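Local structure of yersinopine dehydrogenase (Yersinia pestis, 6C4M) at residues 112-116 with 404-409; 135-140 with 163-169; 395-399 with 448-454; 257-262 with 303-307. The protein catalyses the NADPH-dependent reductive condensation of pyruvate with a histidine-derived amino acid intermediate, the last step in making the metallophore yersinopine. All blocks are in the same frame, centred on the assembly; numbering follows the deposited sequence.

In the fold
Contacts 1 and 2 both touch the NADP and meet each other directly, the CB of A114 packing 3.7 Å from the O of S139, with their centres about 14 Å apart. Contact 1 joins the nucleotide-binding part to helix 401-419, and that helix leads on to contact 4: D406 OD1 lies 2.9 Å from ND1 of H260, the inferred proton donor/acceptor, a probable hydrogen bond. Contact 3 sits farther out, its centre about 17 Å from that of contact 1, and reaches the same helix where L399 CD1 packs 4.0 Å from L404 CD1. Contacts 2 and 3 do not touch; about 17 Å separates their nearest atoms.

Contact 1 of 4, residues 112-116 with 404-409; sequences VPADH and LEDVHK. With NAP (NADP nicotinamide-adenine-dinucleotide phosphate), chain B.
OD2 of D115 takes a hydrogen bond from ND1 of H408 at 2.7 Å, nearly straight at 169°. The carboxylate offers its anti lone pair, and the oxygen lies close to the imidazole plane. In D115, CG sits between the backbone N and the carbonyl carbon (chi1 63°), which turns the carboxylate onto helix 401-419; its CB rests 3.6 Å from CB of H408. The other oxygen, OD1, lies 3.4 Å from CG of E405 and is buried without a polar partner in the model. E405 crosses P113 at about a right angle, its OE2 coming 3.4 Å from the proline CG. The 112-116 loop follows strand 107-110 of the Rossmann-type sheet and carries part of the NADP pocket: H116 lays a ring face toward the adenine, while CD of P113 approaches the adenosine ribose oxygen O4B at 3.4 Å. On the nicotinamide-ribose side, a water accepts a hydrogen bond from the backbone N of A114 at 2.9 Å, with a weak one from NZ of the extended K409. The same water also bonds O3D of the nicotinamide ribose at 3.0 Å, and its link to O2D is weak.

Contact 2 of 4, residues 135-140 with 163-169; sequences VILLSS and ISLSSYY. With NAP (NADP nicotinamide-adenine-dinucleotide phosphate), chain B.
L138, where strand 135-137 gives way to a loop, reaches across to L165 at the end of strand 163-165 and to the tyrosines after it. Its CB starts away from them, but CG stands anti to the backbone N (chi1 -177°), a turn that brings CG itself to 4.0 Å from CD1 of Y168. There the methyls part: CD2 lies alongside Y168, 3.9 Å from its CD1, while CD1 meets CD1 of L165 at 4.1 Å and approaches the Y169 ring obliquely. L138 and Y168 run side by side, pointing the same way. The two strands are parallel neighbours in the Rossmann-type sheet, joined by helix 144-154 in a beta-alpha-beta crossover. I163 N bonds V135 O, L137 N bonds I163 O at 2.7 Å, and L165 N bonds L137 O; S140 N continues the ladder past the strand end to L165 O. The hydroxyls of S140 and S164 stand 2.9 Å apart near E251, whose carboxylate is hydrogen-bonded to S164. At the cofactor end, CB of S139 comes 3.3 Å from NADP O3D and CB of Y168 3.5 Å from O4D. CD2 of Y168 then passes 3.6 Å from the carboxamide carbon C7N, and its hydroxyl bonds T172.

Contact 3 of 4, residues 395-399 with 448-454; sequences ALWHL and EHCHPSL
The imidazoles of H398 and H451 meet obliquely, centroids 4.0 Å apart and planes at 32°. CE1 of H398 stands 3.3 Å above the centre of the H451 ring, whose opposite face is covered by CD of P452. CB of H451 in turn sits over the H398 face, 3.8 Å from its centroid, in a CH-pi contact. Each ring has a polar hold: H398 NE2 bonds D392, while ND1 of H451 accepts from S453 N and lies 2.8 Å from S453 OG, with which it shares a further hydrogen bond. That hydroxyl also meets a water which accepts from L399 N, bridging the segments. Between the backbones, W397 N gives a bond to H449 O and W397 O takes one from H451 N at 3.0 Å. The indole turns its edge to this junction, its CD1 3.2 Å from H449 O, and meets F441 of helix 425-445 edge-to-face. L454 fills the other end, CD1 packing 3.9 Å from CG of L399 as their side chains cross. The paired backbone bonds round W397 and C450 form a single beta bridge, which joins the loop between helices 425-445 and 459-471 at one point to strand 397-398, partner of 390-391 in a small antiparallel sheet.

Contact 4 of 4, residues 257-262 with 303-307; sequences NYVHPP and LADDY
Helices 257-262 and 303-307 pass with their axes 10.2 Å apart and their directions at 137°, the CA atoms of Y258 and A304 being the nearest pair. Y307 spans this separation: its hydroxyl donates to N257 O at 2.8 Å from above the carbonyl plane. One edge of the same ring meets the face of Y258 in a T-shaped pair, planes at 89° and centroids 5.2 Å apart, CD2 of Y307 coming 3.5 Å from CE1 of Y258. The Y258 ring also has CB of A304 at its edge, and its hydroxyl bonds R252 O. Beside the tyrosines, L303 sends CD2 toward the first helix, 3.6 Å from N257 O, and packs it also against CB of P261 and CD of P262. The prolines lack amide hydrogens and so break the helix bonding here, and the kink leaves N257 O open to a side-chain donor. A water donates a hydrogen bond to the Y307 hydroxyl at 2.6 Å and takes a weak bond from N257 ND2, which also bonds S141. The phenol thus both donates and accepts, satisfying polar groups in a buried, largely apolar interface on the helix that bears H260.

Contact 1 of 4, residues 112-116 with 404-409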
# COMPACT_ATOMS: atom_id res chain seq x y z
N VAL A 112 -32.15 -5.69 13.50
CA VAL A 112 -31.17 -6.64 14.05
C VAL A 112 -30.30 -7.07 12.86
O VAL A 112 -30.70 -6.84 11.70
CB VAL A 112 -31.84 -7.85 14.70
CG1 VAL A 112 -32.64 -7.48 15.96
CG2 VAL A 112 -32.68 -8.61 13.68
N PRO A 113 -29.15 -7.72 13.07
CA PRO A 113 -28.34 -8.14 11.92
C PRO A 113 -29.06 -9.22 11.13
O PRO A 113 -29.86 -9.99 11.66
CB PRO A 113 -27.05 -8.68 12.56
CG PRO A 113 -27.04 -8.13 13.95
CD PRO A 113 -28.47 -8.02 14.35
N ALA A 114 -28.75 -9.29 9.84
CA ALA A 114 -29.50 -10.19 8.96
C ALA A 114 -29.40 -11.64 9.40
O ALA A 114 -30.30 -12.43 9.11
CB ALA A 114 -29.03 -10.06 7.51
N ASP A 115 -28.30 -12.06 10.04
CA ASP A 115 -28.22 -13.48 10.39
C ASP A 115 -29.13 -13.83 11.57
O ASP A 115 -29.13 -14.99 12.03
CB ASP A 115 -26.75 -13.88 10.67
CG ASP A 115 -26.16 -13.15 11.86
OD1 ASP A 115 -26.46 -11.94 12.04
OD2 ASP A 115 -25.37 -13.77 12.63
N HIS A 116 -29.87 -12.85 12.08
CA HIS A 116 -30.83 -13.04 13.16
C HIS A 116 -32.27 -12.75 12.74
O HIS A 116 -33.17 -12.81 13.58
CB HIS A 116 -30.45 -12.15 14.36
CG HIS A 116 -29.26 -12.65 15.11
ND1 HIS A 116 -29.37 -13.49 16.19
CD2 HIS A 116 -27.92 -12.48 14.90
CE1 HIS A 116 -28.16 -13.81 16.63
NE2 HIS A 116 -27.27 -13.21 15.86
N LEU A 404 -18.57 -13.45 13.25
CA LEU A 404 -19.71 -14.34 13.55
C LEU A 404 -20.86 -14.13 12.57
O LEU A 404 -21.40 -15.10 12.01
CB LEU A 404 -20.18 -14.13 14.98
CG LEU A 404 -21.36 -15.01 15.42
CD1 LEU A 404 -20.99 -16.46 15.36
CD2 LEU A 404 -21.78 -14.63 16.81
N GLU A 405 -21.24 -12.87 12.35
CA GLU A 405 -22.33 -12.57 11.41
C GLU A 405 -21.97 -12.99 9.99
O GLU A 405 -22.80 -13.56 9.26
CB GLU A 405 -22.65 -11.07 11.45
CG GLU A 405 -23.37 -10.58 12.75
CD GLU A 405 -23.49 -9.04 12.81
OE1 GLU A 405 -23.38 -8.38 11.75
OE2 GLU A 405 -23.67 -8.50 13.93
N ASP A 406 -20.69 -12.79 9.60
CA ASP A 406 -20.23 -13.06 8.24
C ASP A 406 -20.16 -14.55 7.99
O ASP A 406 -20.48 -15.02 6.89
CB ASP A 406 -18.86 -12.40 8.02
CG ASP A 406 -18.86 -10.92 8.43
OD1 ASP A 406 -19.33 -10.05 7.65
OD2 ASP A 406 -18.44 -10.65 9.57
N VAL A 407 -19.76 -15.31 8.99
CA VAL A 407 -19.75 -16.75 8.85
C VAL A 407 -21.16 -17.28 8.65
O VAL A 407 -21.42 -18.08 7.74
CB VAL A 407 -19.05 -17.38 10.06
CG1 VAL A 407 -19.21 -18.86 10.07
CG2 VAL A 407 -17.53 -17.00 9.98
N HIS A 408 -22.11 -16.81 9.47
CA HIS A 408 -23.50 -17.24 9.30
C HIS A 408 -24.02 -16.88 7.90
O HIS A 408 -24.58 -17.72 7.20
CB HIS A 408 -24.37 -16.58 10.37
CG HIS A 408 -24.13 -17.09 11.75
ND1 HIS A 408 -24.47 -16.35 12.86
CD2 HIS A 408 -23.60 -18.25 12.21
CE1 HIS A 408 -24.17 -17.03 13.95
NE2 HIS A 408 -23.62 -18.18 13.58
N LYS A 409 -23.79 -15.64 7.47
CA LYS A 409 -24.35 -15.24 6.18
C LYS A 409 -23.77 -16.06 5.04
O LYS A 409 -24.49 -16.47 4.11
CB LYS A 409 -24.10 -13.76 5.94
CG LYS A 409 -24.95 -12.83 6.81
CD LYS A 409 -24.41 -11.40 6.65
CE LYS A 409 -24.97 -10.44 7.67
NZ LYS A 409 -24.44 -9.07 7.48
PA NAP B . -26.23 -3.90 16.12
O1A NAP B . -26.18 -4.48 14.76
O2A NAP B . -24.87 -4.04 16.86
O5B NAP B . -27.42 -4.66 16.94
C5B NAP B . -28.76 -4.26 16.57
C4B NAP B . -29.75 -5.03 17.47
O4B NAP B . -29.48 -6.55 17.22
C3B NAP B . -29.53 -4.81 18.72
O3B NAP B . -30.78 -4.80 19.47
C2B NAP B . -28.64 -6.09 19.24
O2B NAP B . -28.85 -6.31 20.68
C1B NAP B . -29.07 -7.11 18.59
N9A NAP B . -27.91 -7.95 18.29
C8A NAP B . -26.68 -7.74 17.81
N7A NAP B . -26.09 -8.95 17.80
C5A NAP B . -26.98 -9.87 18.28
C6A NAP B . -26.81 -11.22 18.43
N6A NAP B . -25.71 -12.17 18.21
N1A NAP B . -27.82 -11.97 18.92
C2A NAP B . -29.02 -11.37 19.25
N3A NAP B . -29.19 -10.03 19.09
C4A NAP B . -28.14 -9.27 18.59
O3 NAP B . -26.59 -2.29 15.97
PN NAP B . -26.69 -1.35 14.65
O1N NAP B . -27.76 -0.40 14.96
O2N NAP B . -25.30 -0.67 14.53
O5D NAP B . -26.96 -2.15 13.22
C5D NAP B . -28.30 -2.27 12.67
C4D NAP B . -28.16 -3.03 11.34
O4D NAP B . -27.28 -2.18 10.32
C3D NAP B . -27.55 -4.19 11.44
O3D NAP B . -28.08 -5.04 10.31
C2D NAP B . -26.07 -3.94 11.12
O2D NAP B . -25.57 -5.04 10.52
C1D NAP B . -26.18 -2.82 10.06
N1N NAP B . -25.06 -1.85 10.06
C2N NAP B . -25.06 -0.75 10.85
C3N NAP B . -23.97 0.15 10.78
C7N NAP B . -23.93 1.41 11.66
O7N NAP B . -23.35 2.37 11.33
N7N NAP B . -24.63 1.36 12.92
C4N NAP B . -22.93 -0.09 9.93
C5N NAP B . -22.93 -1.18 9.15
C6N NAP B . -24.01 -2.08 9.21
P2B NAP B . -27.93 -5.44 21.81
O1X NAP B . -26.60 -6.15 21.93
O2X NAP B . -27.71 -4.04 21.33
O3X NAP B . -28.63 -5.49 23.15
O HOH W 1 -27.05 -7.34 8.63

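Contact 2 of 4, residues 135-140 with 163-169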
# COMPACT_ATOMS: atom_id res chain seq x y z
N VAL A 135 -42.87 -5.29 6.00
CA VAL A 135 -41.71 -5.70 6.76
C VAL A 135 -40.48 -5.23 6.00
O VAL A 135 -40.28 -5.63 4.85
CB VAL A 135 -41.68 -7.22 6.95
CG1 VAL A 135 -40.38 -7.63 7.56
CG2 VAL A 135 -42.87 -7.66 7.82
N ILE A 136 -39.68 -4.39 6.64
CA ILE A 136 -38.51 -3.79 6.00
C ILE A 136 -37.26 -4.39 6.61
O ILE A 136 -37.12 -4.45 7.84
CB ILE A 136 -38.52 -2.26 6.16
CG1 ILE A 136 -39.82 -1.67 5.55
CG2 ILE A 136 -37.31 -1.63 5.47
CD1 ILE A 136 -40.04 -0.22 5.84
N LEU A 137 -36.31 -4.79 5.75
CA LEU A 137 -35.04 -5.39 6.15
C LEU A 137 -33.98 -4.28 6.04
O LEU A 137 -33.55 -3.90 4.94
CB LEU A 137 -34.76 -6.62 5.29
CG LEU A 137 -35.91 -7.66 5.25
CD1 LEU A 137 -35.49 -8.89 4.51
CD2 LEU A 137 -36.46 -8.03 6.62
N LEU A 138 -33.62 -3.73 7.20
CA LEU A 138 -32.85 -2.49 7.22
C LEU A 138 -31.47 -2.68 6.61
O LEU A 138 -30.97 -1.78 5.92
CB LEU A 138 -32.75 -1.96 8.65
CG LEU A 138 -32.03 -0.60 8.81
CD1 LEU A 138 -32.81 0.53 8.18
CD2 LEU A 138 -31.81 -0.28 10.28
N SER A 139 -30.82 -3.83 6.86
CA SER A 139 -29.49 -4.11 6.30
C SER A 139 -29.46 -5.59 5.91
O SER A 139 -28.97 -6.44 6.66
CB SER A 139 -28.36 -3.78 7.25
OG SER A 139 -27.13 -3.84 6.55
N SER A 140 -29.94 -5.87 4.72
CA SER A 140 -30.23 -7.22 4.29
C SER A 140 -28.96 -8.00 3.93
O SER A 140 -27.86 -7.45 3.82
CB SER A 140 -31.15 -7.17 3.09
OG SER A 140 -32.09 -8.21 3.15
N ILE A 163 -39.50 -5.56 1.96
CA ILE A 163 -38.53 -4.65 1.35
C ILE A 163 -37.15 -4.92 1.95
O ILE A 163 -36.95 -4.80 3.16
CB ILE A 163 -38.94 -3.18 1.54
CG1 ILE A 163 -40.21 -2.87 0.73
CG2 ILE A 163 -37.83 -2.27 1.07
CD1 ILE A 163 -40.77 -1.51 0.99
N SER A 164 -36.21 -5.29 1.09
CA SER A 164 -34.79 -5.38 1.41
C SER A 164 -34.04 -4.11 1.00
O SER A 164 -34.11 -3.70 -0.16
CB SER A 164 -34.14 -6.56 0.69
OG SER A 164 -34.34 -7.78 1.36
N LEU A 165 -33.34 -3.51 1.96
CA LEU A 165 -32.35 -2.47 1.70
C LEU A 165 -30.97 -3.10 1.64
O LEU A 165 -30.64 -3.94 2.48
CB LEU A 165 -32.40 -1.40 2.78
CG LEU A 165 -33.75 -0.67 2.91
CD1 LEU A 165 -33.90 -0.12 4.30
CD2 LEU A 165 -33.84 0.42 1.89
N SER A 166 -30.17 -2.65 0.66
CA SER A 166 -28.85 -3.24 0.44
C SER A 166 -27.94 -3.08 1.65
O SER A 166 -27.11 -3.95 1.92
CB SER A 166 -28.20 -2.61 -0.79
OG SER A 166 -28.20 -1.19 -0.73
N SER A 167 -28.08 -1.99 2.39
CA SER A 167 -27.32 -1.82 3.61
C SER A 167 -27.98 -0.74 4.45
O SER A 167 -28.83 0.01 3.96
CB SER A 167 -25.86 -1.45 3.32
OG SER A 167 -25.74 -0.12 2.85
N TYR A 168 -27.57 -0.66 5.71
CA TYR A 168 -27.96 0.49 6.51
C TYR A 168 -27.41 1.74 5.84
O TYR A 168 -26.35 1.71 5.19
CB TYR A 168 -27.46 0.35 7.95
CG TYR A 168 -27.71 1.58 8.78
CD1 TYR A 168 -29.01 2.07 8.95
CD2 TYR A 168 -26.66 2.25 9.41
CE1 TYR A 168 -29.24 3.21 9.69
CE2 TYR A 168 -26.88 3.39 10.16
CZ TYR A 168 -28.17 3.86 10.31
OH TYR A 168 -28.39 5.00 11.06
N TYR A 169 -28.16 2.84 5.95
CA TYR A 169 -27.92 4.01 5.10
C TYR A 169 -26.99 5.05 5.73
O TYR A 169 -26.84 6.15 5.18
CB TYR A 169 -29.26 4.65 4.71
CG TYR A 169 -30.13 5.11 5.85
CD1 TYR A 169 -29.99 6.38 6.41
CD2 TYR A 169 -31.16 4.29 6.34
CE1 TYR A 169 -30.83 6.80 7.46
CE2 TYR A 169 -31.99 4.69 7.36
CZ TYR A 169 -31.84 5.94 7.93
OH TYR A 169 -32.72 6.31 8.94
PA NAP B . -26.23 -3.90 16.12
O1A NAP B . -26.18 -4.48 14.76
O2A NAP B . -24.87 -4.04 16.86
O5B NAP B . -27.42 -4.66 16.94
C5B NAP B . -28.76 -4.26 16.57
C4B NAP B . -29.75 -5.03 17.47
O4B NAP B . -29.48 -6.55 17.22
C3B NAP B . -29.53 -4.81 18.72
O3B NAP B . -30.78 -4.80 19.47
C2B NAP B . -28.64 -6.09 19.24
O2B NAP B . -28.85 -6.31 20.68
C1B NAP B . -29.07 -7.11 18.59
N9A NAP B . -27.91 -7.95 18.29
C8A NAP B . -26.68 -7.74 17.81
N7A NAP B . -26.09 -8.95 17.80
C5A NAP B . -26.98 -9.87 18.28
C6A NAP B . -26.81 -11.22 18.43
N6A NAP B . -25.71 -12.17 18.21
N1A NAP B . -27.82 -11.97 18.92
C2A NAP B . -29.02 -11.37 19.25
N3A NAP B . -29.19 -10.03 19.09
C4A NAP B . -28.14 -9.27 18.59
O3 NAP B . -26.59 -2.29 15.97
PN NAP B . -26.69 -1.35 14.65
O1N NAP B . -27.76 -0.40 14.96
O2N NAP B . -25.30 -0.67 14.53
O5D NAP B . -26.96 -2.15 13.22
C5D NAP B . -28.30 -2.27 12.67
C4D NAP B . -28.16 -3.03 11.34
O4D NAP B . -27.28 -2.18 10.32
C3D NAP B . -27.55 -4.19 11.44
O3D NAP B . -28.08 -5.04 10.31
C2D NAP B . -26.07 -3.94 11.12
O2D NAP B . -25.57 -5.04 10.52
C1D NAP B . -26.18 -2.82 10.06
N1N NAP B . -25.06 -1.85 10.06
C2N NAP B . -25.06 -0.75 10.85
C3N NAP B . -23.97 0.15 10.78
C7N NAP B . -23.93 1.41 11.66
O7N NAP B . -23.35 2.37 11.33
N7N NAP B . -24.63 1.36 12.92
C4N NAP B . -22.93 -0.09 9.93
C5N NAP B . -22.93 -1.18 9.15
C6N NAP B . -24.01 -2.08 9.21
P2B NAP B . -27.93 -5.44 21.81
O1X NAP B . -26.60 -6.15 21.93
O2X NAP B . -27.71 -4.04 21.33
O3X NAP B . -28.63 -5.49 23.15

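Contact 3 of 4, residues 395-399 with 448-454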
# COMPACT_ATOMS: atom_id res chain seq x y z
N ALA A 395 -18.70 -16.00 32.05
CA ALA A 395 -17.39 -16.55 31.71
C ALA A 395 -17.41 -17.45 30.47
O ALA A 395 -16.49 -18.25 30.27
CB ALA A 395 -16.79 -17.32 32.90
N LEU A 396 -18.44 -17.34 29.64
CA LEU A 396 -18.54 -18.12 28.42
C LEU A 396 -17.92 -17.35 27.28
O LEU A 396 -18.13 -16.13 27.14
CB LEU A 396 -20.00 -18.44 28.10
CG LEU A 396 -20.71 -19.45 29.01
CD1 LEU A 396 -22.17 -19.59 28.57
CD2 LEU A 396 -19.99 -20.79 29.00
N TRP A 397 -17.20 -18.07 26.43
CA TRP A 397 -16.50 -17.44 25.31
C TRP A 397 -17.43 -17.17 24.14
O TRP A 397 -18.27 -18.01 23.79
CB TRP A 397 -15.35 -18.33 24.85
CG TRP A 397 -14.22 -18.37 25.80
CD1 TRP A 397 -13.95 -19.35 26.72
CD2 TRP A 397 -13.19 -17.38 25.95
NE1 TRP A 397 -12.82 -19.03 27.42
CE2 TRP A 397 -12.33 -17.83 26.97
CE3 TRP A 397 -12.91 -16.17 25.31
CZ2 TRP A 397 -11.20 -17.10 27.37
CZ3 TRP A 397 -11.81 -15.45 25.71
CH2 TRP A 397 -10.95 -15.93 26.73
N HIS A 398 -17.27 -15.99 23.54
CA HIS A 398 -18.02 -15.55 22.36
C HIS A 398 -17.06 -15.17 21.23
O HIS A 398 -15.92 -14.78 21.46
CB HIS A 398 -18.86 -14.30 22.63
CG HIS A 398 -20.08 -14.52 23.46
ND1 HIS A 398 -21.36 -14.38 22.96
CD2 HIS A 398 -20.22 -14.84 24.77
CE1 HIS A 398 -22.23 -14.63 23.92
NE2 HIS A 398 -21.57 -14.90 25.03
N LEU A 399 -17.58 -15.24 20.02
CA LEU A 399 -17.01 -14.55 18.87
C LEU A 399 -17.57 -13.14 18.76
O LEU A 399 -18.77 -12.94 19.00
CB LEU A 399 -17.33 -15.30 17.60
CG LEU A 399 -16.61 -16.65 17.52
CD1 LEU A 399 -17.38 -17.57 16.60
CD2 LEU A 399 -15.20 -16.44 17.01
N GLU A 448 -17.44 -26.79 27.29
CA GLU A 448 -18.31 -26.38 28.39
C GLU A 448 -18.15 -24.90 28.73
O GLU A 448 -19.02 -24.33 29.40
CB GLU A 448 -18.06 -27.23 29.64
CG GLU A 448 -16.69 -27.04 30.29
CD GLU A 448 -15.58 -27.94 29.70
OE1 GLU A 448 -15.66 -28.35 28.51
OE2 GLU A 448 -14.61 -28.22 30.43
N HIS A 449 -17.09 -24.27 28.26
CA HIS A 449 -16.82 -22.86 28.51
C HIS A 449 -17.12 -21.99 27.31
O HIS A 449 -16.73 -20.82 27.29
CB HIS A 449 -15.37 -22.68 28.93
CG HIS A 449 -15.03 -23.39 30.20
ND1 HIS A 449 -14.02 -24.32 30.29
CD2 HIS A 449 -15.57 -23.31 31.44
CE1 HIS A 449 -13.95 -24.78 31.52
NE2 HIS A 449 -14.88 -24.18 32.24
N CYS A 450 -17.78 -22.54 26.30
CA CYS A 450 -18.16 -21.80 25.11
C CYS A 450 -19.65 -21.48 25.09
O CYS A 450 -20.49 -22.35 25.37
CB CYS A 450 -17.82 -22.60 23.86
SG CYS A 450 -16.06 -22.75 23.64
N HIS A 451 -19.97 -20.24 24.72
CA HIS A 451 -21.35 -19.88 24.47
C HIS A 451 -21.92 -20.76 23.36
O HIS A 451 -21.20 -21.11 22.42
CB HIS A 451 -21.45 -18.41 24.08
CG HIS A 451 -22.86 -17.90 24.04
ND1 HIS A 451 -23.60 -17.87 22.88
CD2 HIS A 451 -23.66 -17.41 25.02
CE1 HIS A 451 -24.80 -17.36 23.14
NE2 HIS A 451 -24.86 -17.07 24.43
N PRO A 452 -23.21 -21.14 23.44
CA PRO A 452 -23.78 -22.02 22.40
C PRO A 452 -23.67 -21.49 20.98
O PRO A 452 -23.69 -22.29 20.04
CB PRO A 452 -25.26 -22.14 22.82
CG PRO A 452 -25.23 -21.98 24.29
CD PRO A 452 -24.14 -20.96 24.57
N SER A 453 -23.59 -20.17 20.80
CA SER A 453 -23.39 -19.63 19.46
C SER A 453 -22.11 -20.15 18.81
O SER A 453 -22.03 -20.23 17.58
CB SER A 453 -23.38 -18.10 19.50
OG SER A 453 -22.38 -17.60 20.36
N LEU A 454 -21.10 -20.50 19.61
CA LEU A 454 -19.90 -21.11 19.06
C LEU A 454 -20.10 -22.54 18.59
O LEU A 454 -19.20 -23.08 17.92
CB LEU A 454 -18.75 -21.11 20.08
CG LEU A 454 -17.87 -19.88 20.07
CD1 LEU A 454 -18.67 -18.62 20.22
CD2 LEU A 454 -16.81 -19.95 21.17
O HOH W 2 -20.33 -15.95 19.85

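Contact 4 of 4, residues 257-262 with 303-307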
# COMPACT_ATOMS: atom_id res chain seq x y z
N ASN A 257 -20.83 -8.73 2.51
CA ASN A 257 -20.74 -10.11 2.06
C ASN A 257 -19.53 -10.35 1.18
O ASN A 257 -19.02 -11.48 1.13
CB ASN A 257 -22.00 -10.52 1.29
CG ASN A 257 -23.25 -10.58 2.19
OD1 ASN A 257 -23.65 -9.57 2.77
ND2 ASN A 257 -23.85 -11.77 2.31
N TYR A 258 -19.08 -9.32 0.46
CA TYR A 258 -17.92 -9.43 -0.43
C TYR A 258 -16.61 -9.23 0.31
O TYR A 258 -15.63 -9.93 0.04
CB TYR A 258 -18.03 -8.40 -1.56
CG TYR A 258 -19.18 -8.64 -2.49
CD1 TYR A 258 -19.06 -9.51 -3.57
CD2 TYR A 258 -20.41 -8.03 -2.28
CE1 TYR A 258 -20.14 -9.73 -4.43
CE2 TYR A 258 -21.49 -8.25 -3.13
CZ TYR A 258 -21.35 -9.12 -4.19
OH TYR A 258 -22.41 -9.37 -5.06
N VAL A 259 -16.56 -8.27 1.23
CA VAL A 259 -15.30 -7.75 1.76
C VAL A 259 -14.91 -8.42 3.08
O VAL A 259 -13.74 -8.69 3.32
CB VAL A 259 -15.41 -6.23 1.93
CG1 VAL A 259 -14.21 -5.64 2.65
CG2 VAL A 259 -15.57 -5.60 0.59
N HIS A 260 -15.87 -8.62 3.97
CA HIS A 260 -15.53 -9.16 5.29
C HIS A 260 -14.93 -10.55 5.24
O HIS A 260 -13.94 -10.78 5.96
CB HIS A 260 -16.76 -9.12 6.20
CG HIS A 260 -16.98 -7.79 6.82
ND1 HIS A 260 -17.90 -7.56 7.82
CD2 HIS A 260 -16.42 -6.58 6.53
CE1 HIS A 260 -17.89 -6.27 8.14
NE2 HIS A 260 -17.01 -5.66 7.37
N PRO A 261 -15.48 -11.53 4.53
CA PRO A 261 -14.95 -12.90 4.72
C PRO A 261 -13.49 -13.01 4.32
O PRO A 261 -12.70 -13.65 5.04
CB PRO A 261 -15.87 -13.76 3.85
CG PRO A 261 -17.21 -13.02 3.91
CD PRO A 261 -16.77 -11.55 3.82
N PRO A 262 -13.05 -12.40 3.22
CA PRO A 262 -11.62 -12.52 2.87
C PRO A 262 -10.69 -11.88 3.88
O PRO A 262 -9.61 -12.43 4.18
CB PRO A 262 -11.54 -11.82 1.51
CG PRO A 262 -12.91 -11.92 0.96
CD PRO A 262 -13.82 -11.78 2.14
N LEU A 303 -14.13 -15.04 -4.23
CA LEU A 303 -15.46 -15.06 -3.63
C LEU A 303 -16.48 -14.29 -4.47
O LEU A 303 -17.64 -14.72 -4.62
CB LEU A 303 -15.39 -14.51 -2.19
CG LEU A 303 -16.69 -14.45 -1.39
CD1 LEU A 303 -17.27 -15.83 -1.22
CD2 LEU A 303 -16.48 -13.77 -0.05
N ALA A 304 -16.08 -13.14 -5.03
CA ALA A 304 -16.95 -12.45 -5.98
C ALA A 304 -17.30 -13.35 -7.17
O ALA A 304 -18.44 -13.36 -7.63
CB ALA A 304 -16.27 -11.16 -6.46
N ASP A 305 -16.31 -14.09 -7.70
CA ASP A 305 -16.61 -15.07 -8.75
C ASP A 305 -17.66 -16.07 -8.28
O ASP A 305 -18.52 -16.49 -9.05
CB ASP A 305 -15.36 -15.85 -9.18
CG ASP A 305 -14.37 -15.03 -9.96
OD1 ASP A 305 -14.79 -14.13 -10.71
OD2 ASP A 305 -13.17 -15.36 -9.84
N ASP A 306 -17.54 -16.52 -7.02
CA ASP A 306 -18.47 -17.52 -6.49
C ASP A 306 -19.90 -16.96 -6.42
O ASP A 306 -20.87 -17.64 -6.79
CB ASP A 306 -18.02 -17.97 -5.10
CG ASP A 306 -16.75 -18.84 -5.11
OD1 ASP A 306 -16.22 -19.17 -6.20
OD2 ASP A 306 -16.30 -19.22 -4.01
N TYR A 307 -20.05 -15.73 -5.92
CA TYR A 307 -21.36 -15.12 -5.82
C TYR A 307 -21.97 -14.91 -7.20
O TYR A 307 -23.17 -15.07 -7.38
CB TYR A 307 -21.29 -13.80 -5.06
CG TYR A 307 -21.01 -13.89 -3.56
CD1 TYR A 307 -21.45 -14.95 -2.78
CD2 TYR A 307 -20.33 -12.86 -2.92
CE1 TYR A 307 -21.21 -14.99 -1.40
CE2 TYR A 307 -20.09 -12.89 -1.55
CZ TYR A 307 -20.51 -13.95 -0.79
OH TYR A 307 -20.23 -13.96 0.58
O HOH W 3 -22.06 -13.94 2.48